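Local structure of alcohol dehydrogenase (Escherichia coli, 5VM2) at residues E28-V33 against V71-S76; N88-V93 against F135-P140. The protein probably acts as a zinc-containing, NAD(H)- or NADP(H)-dependent alcohol dehydrogenase whose substrate is unknown and which is involved in membrane biogenesis. All blocks are in the same frame, centred on the assembly; numbering follows the deposited sequence.

Contact 1 of 2, residues E28-V33 against V71-S76; sequences EVLIKV and VVAVGS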
loop_
_atom_site.group_PDB
_atom_site.type_symbol
_atom_site.label_atom_id
_atom_site.label_comp_id
_atom_site.label_asym_id
_atom_site.label_seq_id
_atom_site.Cartn_x
_atom_site.Cartn_y
_atom_site.Cartn_z
ATOM N N GLU A 28 -0.106 -3.169 -24.337
ATOM C CA GLU A 28 -0.768 -3.577 -23.111
ATOM C C GLU A 28 -0.935 -5.089 -23.044
ATOM O O GLU A 28 -0.884 -5.796 -24.056
ATOM C CB GLU A 28 -2.141 -2.905 -22.986
ATOM C CG GLU A 28 -2.091 -1.387 -23.045
ATOM C CD GLU A 28 -3.459 -0.747 -22.885
ATOM O OE1 GLU A 28 -3.523 0.404 -22.406
ATOM O OE2 GLU A 28 -4.469 -1.387 -23.247
ATOM N N VAL A 29 -1.131 -5.575 -21.822
ATOM C CA VAL A 29 -1.526 -6.952 -21.569
ATOM C C VAL A 29 -2.991 -6.949 -21.161
ATOM O O VAL A 29 -3.500 -5.974 -20.598
ATOM C CB VAL A 29 -0.663 -7.623 -20.474
ATOM C CG1 VAL A 29 0.790 -7.714 -20.911
ATOM C CG2 VAL A 29 -0.784 -6.864 -19.160
ATOM N N LEU A 30 -3.675 -8.046 -21.463
ATOM C CA LEU A 30 -5.010 -8.307 -20.944
ATOM C C LEU A 30 -4.895 -9.415 -19.909
ATOM O O LEU A 30 -4.472 -10.530 -20.234
ATOM C CB LEU A 30 -5.982 -8.703 -22.055
ATOM C CG LEU A 30 -7.356 -9.175 -21.561
ATOM C CD1 LEU A 30 -8.254 -7.990 -21.225
ATOM C CD2 LEU A 30 -8.023 -10.094 -22.578
ATOM N N ILE A 31 -5.269 -9.113 -18.670
ATOM C CA ILE A 31 -5.111 -9.953 -17.492
ATOM C C ILE A 31 -6.478 -10.415 -17.007
ATOM O O ILE A 31 -7.468 -9.681 -17.095
ATOM C CB ILE A 31 -4.344 -9.218 -16.371
ATOM C CG1 ILE A 31 -5.170 -8.064 -15.805
ATOM C CG2 ILE A 31 -3.005 -8.697 -16.891
ATOM C CD1 ILE A 31 -6.302 -8.512 -14.919
ATOM N N LYS A 32 -6.609 -11.663 -16.579
ATOM C CA LYS A 32 -7.774 -12.109 -15.826
ATOM C C LYS A 32 -7.466 -11.912 -14.347
ATOM O O LYS A 32 -6.591 -12.589 -13.797
ATOM C CB LYS A 32 -8.093 -13.567 -16.142
ATOM C CG LYS A 32 -9.440 -14.042 -15.631
ATOM C CD LYS A 32 -9.768 -15.429 -16.168
ATOM C CE LYS A 32 -11.239 -15.762 -15.984
ATOM N NZ LYS A 32 -11.627 -15.770 -14.546
ATOM N N VAL A 33 -8.166 -10.972 -13.710
ATOM C CA VAL A 33 -7.892 -10.653 -12.312
ATOM C C VAL A 33 -8.265 -11.838 -11.435
ATOM O O VAL A 33 -9.331 -12.446 -11.601
ATOM C CB VAL A 33 -8.653 -9.393 -11.878
ATOM C CG1 VAL A 33 -8.087 -8.864 -10.572
ATOM C CG2 VAL A 33 -8.579 -8.329 -12.950
ATOM N N VAL A 71 -2.110 -13.402 -17.570
ATOM C CA VAL A 71 -2.243 -12.775 -18.878
ATOM C C VAL A 71 -3.114 -13.644 -19.775
ATOM O O VAL A 71 -2.878 -14.850 -19.920
ATOM C CB VAL A 71 -0.859 -12.544 -19.501
ATOM C CG1 VAL A 71 -0.992 -11.863 -20.858
ATOM C CG2 VAL A 71 0.010 -11.719 -18.564
ATOM N N VAL A 72 -4.126 -13.031 -20.379
ATOM C CA VAL A 72 -4.997 -13.734 -21.308
ATOM C C VAL A 72 -4.655 -13.401 -22.757
ATOM O O VAL A 72 -4.596 -14.291 -23.604
ATOM C CB VAL A 72 -6.472 -13.407 -20.992
ATOM C CG1 VAL A 72 -7.359 -13.724 -22.185
ATOM C CG2 VAL A 72 -6.931 -14.171 -19.752
ATOM N N ALA A 73 -4.378 -12.133 -23.058
ATOM C CA ALA A 73 -3.937 -11.714 -24.379
ATOM C C ALA A 73 -2.934 -10.583 -24.214
ATOM O O ALA A 73 -2.793 -10.001 -23.134
ATOM C CB ALA A 73 -5.118 -11.276 -25.256
ATOM N N VAL A 74 -2.215 -10.276 -25.292
ATOM C CA VAL A 74 -1.276 -9.164 -25.297
ATOM C C VAL A 74 -1.474 -8.350 -26.566
ATOM O O VAL A 74 -1.893 -8.872 -27.604
ATOM C CB VAL A 74 0.197 -9.625 -25.182
ATOM C CG1 VAL A 74 0.437 -10.344 -23.863
ATOM C CG2 VAL A 74 0.583 -10.503 -26.365
ATOM N N GLY A 75 -1.176 -7.058 -26.470
ATOM C CA GLY A 75 -1.156 -6.206 -27.638
ATOM C C GLY A 75 -0.043 -6.586 -28.594
ATOM O O GLY A 75 0.908 -7.294 -28.254
ATOM N N SER A 76 -0.160 -6.076 -29.821
ATOM C CA SER A 76 0.673 -6.538 -30.926
ATOM C C SER A 76 2.151 -6.202 -30.768
ATOM O O SER A 76 2.972 -6.780 -31.487
ATOM C CB SER A 76 0.154 -5.960 -32.243
ATOM O OG SER A 76 0.290 -4.551 -32.273
#

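Contact 2 of 2, residues N88-V93 against F135-P140; sequences NIEPGV and FTYKLP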
loop_
_atom_site.group_PDB
_atom_site.type_symbol
_atom_site.label_atom_id
_atom_site.label_comp_id
_atom_site.label_asym_id
_atom_site.label_seq_id
_atom_site.Cartn_x
_atom_site.Cartn_y
_atom_site.Cartn_z
ATOM N N ASN A 88 1.554 -9.348 -11.673
ATOM C CA ASN A 88 0.863 -8.283 -10.963
ATOM C C ASN A 88 1.047 -6.987 -11.746
ATOM O O ASN A 88 1.770 -6.936 -12.744
ATOM C CB ASN A 88 1.340 -8.162 -9.507
ATOM C CG ASN A 88 2.799 -7.738 -9.371
ATOM O OD1 ASN A 88 3.428 -7.262 -10.313
ATOM N ND2 ASN A 88 3.336 -7.898 -8.165
ATOM N N ILE A 89 0.378 -5.932 -11.298
ATOM C CA ILE A 89 0.445 -4.648 -11.975
ATOM C C ILE A 89 0.816 -3.576 -10.962
ATOM O O ILE A 89 0.375 -3.608 -9.806
ATOM C CB ILE A 89 -0.879 -4.302 -12.692
ATOM C CG1 ILE A 89 -2.016 -4.117 -11.693
ATOM C CG2 ILE A 89 -1.239 -5.372 -13.730
ATOM C CD1 ILE A 89 -3.108 -3.221 -12.215
ATOM N N GLU A 90 1.673 -2.655 -11.388
ATOM C CA GLU A 90 1.899 -1.424 -10.652
ATOM C C GLU A 90 0.829 -0.430 -11.076
ATOM O O GLU A 90 0.799 -0.033 -12.249
ATOM C CB GLU A 90 3.288 -0.873 -10.937
ATOM C CG GLU A 90 3.656 0.348 -10.111
ATOM C CD GLU A 90 5.108 0.778 -10.286
ATOM O OE1 GLU A 90 5.932 -0.030 -10.766
ATOM O OE2 GLU A 90 5.425 1.937 -9.937
ATOM N N PRO A 91 -0.080 -0.027 -10.185
ATOM C CA PRO A 91 -1.310 0.647 -10.624
ATOM C C PRO A 91 -1.155 2.121 -10.968
ATOM O O PRO A 91 -2.145 2.741 -11.379
ATOM C CB PRO A 91 -2.245 0.462 -9.419
ATOM C CG PRO A 91 -1.332 0.375 -8.254
ATOM C CD PRO A 91 -0.085 -0.317 -8.742
ATOM N N GLY A 92 0.027 2.707 -10.819
ATOM C CA GLY A 92 0.219 4.090 -11.213
ATOM C C GLY A 92 1.066 4.227 -12.459
ATOM O O GLY A 92 2.268 3.952 -12.429
ATOM N N VAL A 93 0.453 4.649 -13.562
ATOM C CA VAL A 93 1.137 4.784 -14.844
ATOM C C VAL A 93 1.433 6.266 -15.058
ATOM O O VAL A 93 0.500 7.039 -15.331
ATOM C CB VAL A 93 0.295 4.219 -15.994
ATOM C CG1 VAL A 93 1.025 4.400 -17.322
ATOM C CG2 VAL A 93 -0.053 2.753 -15.736
ATOM N N PHE A 135 4.292 -1.450 -16.807
ATOM C CA PHE A 135 4.013 -1.463 -15.375
ATOM C C PHE A 135 3.302 -2.746 -14.966
ATOM O O PHE A 135 2.475 -2.766 -14.047
ATOM C CB PHE A 135 3.247 -0.206 -14.978
ATOM C CG PHE A 135 4.108 1.021 -15.041
ATOM C CD1 PHE A 135 4.281 1.696 -16.240
ATOM C CD2 PHE A 135 4.824 1.437 -13.928
ATOM C CE1 PHE A 135 5.110 2.804 -16.318
ATOM C CE2 PHE A 135 5.657 2.544 -13.992
ATOM C CZ PHE A 135 5.805 3.225 -15.194
ATOM N N THR A 136 3.654 -3.826 -15.652
ATOM C CA THR A 136 3.245 -5.169 -15.286
ATOM C C THR A 136 4.507 -5.978 -15.015
ATOM O O THR A 136 5.541 -5.762 -15.654
ATOM C CB THR A 136 2.421 -5.800 -16.416
ATOM O OG1 THR A 136 1.238 -5.020 -16.626
ATOM C CG2 THR A 136 2.035 -7.239 -16.092
ATOM N N TYR A 137 4.390 -6.919 -14.078
ATOM C CA TYR A 137 5.558 -7.653 -13.605
ATOM C C TYR A 137 5.211 -9.124 -13.444
ATOM O O TYR A 137 4.216 -9.462 -12.798
ATOM C CB TYR A 137 6.070 -7.082 -12.273
ATOM C CG TYR A 137 6.383 -5.602 -12.334
ATOM C CD1 TYR A 137 5.375 -4.653 -12.188
ATOM C CD2 TYR A 137 7.679 -5.151 -12.557
ATOM C CE1 TYR A 137 5.648 -3.302 -12.258
ATOM C CE2 TYR A 137 7.963 -3.795 -12.623
ATOM C CZ TYR A 137 6.942 -2.878 -12.474
ATOM O OH TYR A 137 7.209 -1.528 -12.539
ATOM N N LYS A 138 6.034 -9.991 -14.022
ATOM C CA LYS A 138 5.786 -11.415 -13.901
ATOM C C LYS A 138 6.105 -11.881 -12.485
ATOM O O LYS A 138 7.095 -11.461 -11.881
ATOM C CB LYS A 138 6.631 -12.184 -14.912
ATOM C CG LYS A 138 6.940 -13.605 -14.514
ATOM C CD LYS A 138 5.769 -14.495 -14.872
ATOM C CE LYS A 138 6.183 -15.918 -15.175
ATOM N NZ LYS A 138 4.985 -16.664 -15.573
ATOM N N LEU A 139 5.257 -12.736 -11.964
ATOM C CA LEU A 139 5.504 -13.274 -10.636
ATOM C C LEU A 139 6.446 -14.474 -10.721
ATOM O O LEU A 139 6.335 -15.287 -11.644
ATOM C CB LEU A 139 4.194 -13.696 -9.980
ATOM C CG LEU A 139 3.115 -12.619 -9.908
ATOM C CD1 LEU A 139 1.800 -13.212 -9.433
ATOM C CD2 LEU A 139 3.565 -11.485 -8.998
ATOM N N PRO A 140 7.382 -14.603 -9.780
ATOM C CA PRO A 140 8.163 -15.840 -9.689
ATOM C C PRO A 140 7.242 -17.038 -9.522
ATOM O O PRO A 140 6.106 -16.926 -9.055
ATOM C CB PRO A 140 9.035 -15.624 -8.446
ATOM C CG PRO A 140 9.122 -14.126 -8.301
ATOM C CD PRO A 140 7.803 -13.599 -8.791
#

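Contact 1 of 2, residues E28-V33 against V71-S76
A classic beta bulge joins L30 of strand 28-37 to V72 and A73 of strand 67-74, two antiparallel neighbours in the sheet of the GroES-like domain. The short strand axes come within 4.3 Å of each other. Evidence for the bulge is the single acceptor L30 O, at which two amides point: V72 N, unusually close at 2.5 Å and met almost head-on to the carbonyl, and A73 N at 3.2 Å, which comes in at an angle to the carbonyl, C=O...N 133°. The register accordingly slips by one, L30 pairing with A73 but I31 with V71. On the side toward E28 the ladder continues with L30 N to A73 O and G75 N to E28 O, the latter 2.7 Å.

With CG of L30 anti to its backbone N, its CD2 branch lies alongside V72, 3.7 Å from V72 CG1, and also reaches A73 CB. The other V72 methyl, CG2, rests against K32 CB at 3.8 Å. V29, V74, I31 and V71 project from the other side of the sheet; there the V29 CG1 and V74 CG1 methyls meet at 4.0 Å, and V87 of the adjoining strand packs on I31 and V71. Two residues facing one and a carbonyl shared by both amides are features of a beta bulge, and the near-helical V72 (phi/psi -102/-42°) makes it the classic type, here within a GroES-like fold.

Contact 2 of 2, residues N88-V93 against F135-P140
F135, N88 and E90 carry most of the surface buried here, and each meets the opposite segment differently. The F135 ring turns an edge to the E90 carboxylate: CD2 of F135 lies 3.7 Å from E90 CD, close to the ring plane, and the two planes stand 82° apart. G92 O sits over one face of the same ring. F135 also contributes its backbone, its O accepting from E90 N at 2.8 Å.

E90 reaches the ring edge and the Y137 hydroxyl with CG anti to the backbone N (chi1 -175°) and the chain extended. Its OE1 accepts from Y137 OH at 2.6 Å, the hydroxyl approaching nearly in line with the C-O bond, while the carboxylate and the tyrosine ring are tilted by only 21°. Nearer the backbone, E90 CB packs 3.6 Å from Y137 CE1. The other oxygen, OE2, is bonded to Y106 OH.

N88 forms a reciprocal backbone pair with Y137, N88 N to Y137 O and Y137 N to N88 O, both 2.9 Å. Its side chain projects on the same sheet face as Y137: OD1 approaches Y137 CB at 3.3 Å, and the amide also packs on L139 CD2, 3.7 Å from N88 ND2. That ND2 donates to G148 O in helix 145-163, tying the strand pair to the helix. Chemically, the buried carboxylate of E90 has a hydroxyl on each oxygen, which would fix its rotation and probably help it carry a negative charge inside the protein.

The two contacts follow one another along the chain, 28-33 with 71-76 closing before 88-93 meets 135-140, and all four segments belong to the GroES-like domain. Their centres are 12 Å apart, on the same side of the chain's centre. One mixed sheet connects them: strand 67-74 of contact 1 pairs antiparallel with strand 86-89 of contact 2, the next strand in sequence. They also touch directly, V29 CG2 packing 3.7 Å from T136 OG1. Contact 1 lies about 24 Å from the chain centre against about 14 Å, so the sheet runs inward to contact 2, where the side chain of V93 is about 9 Å from the bound zinc ion and that of E90 about 10 Å from the bound magnesium ion.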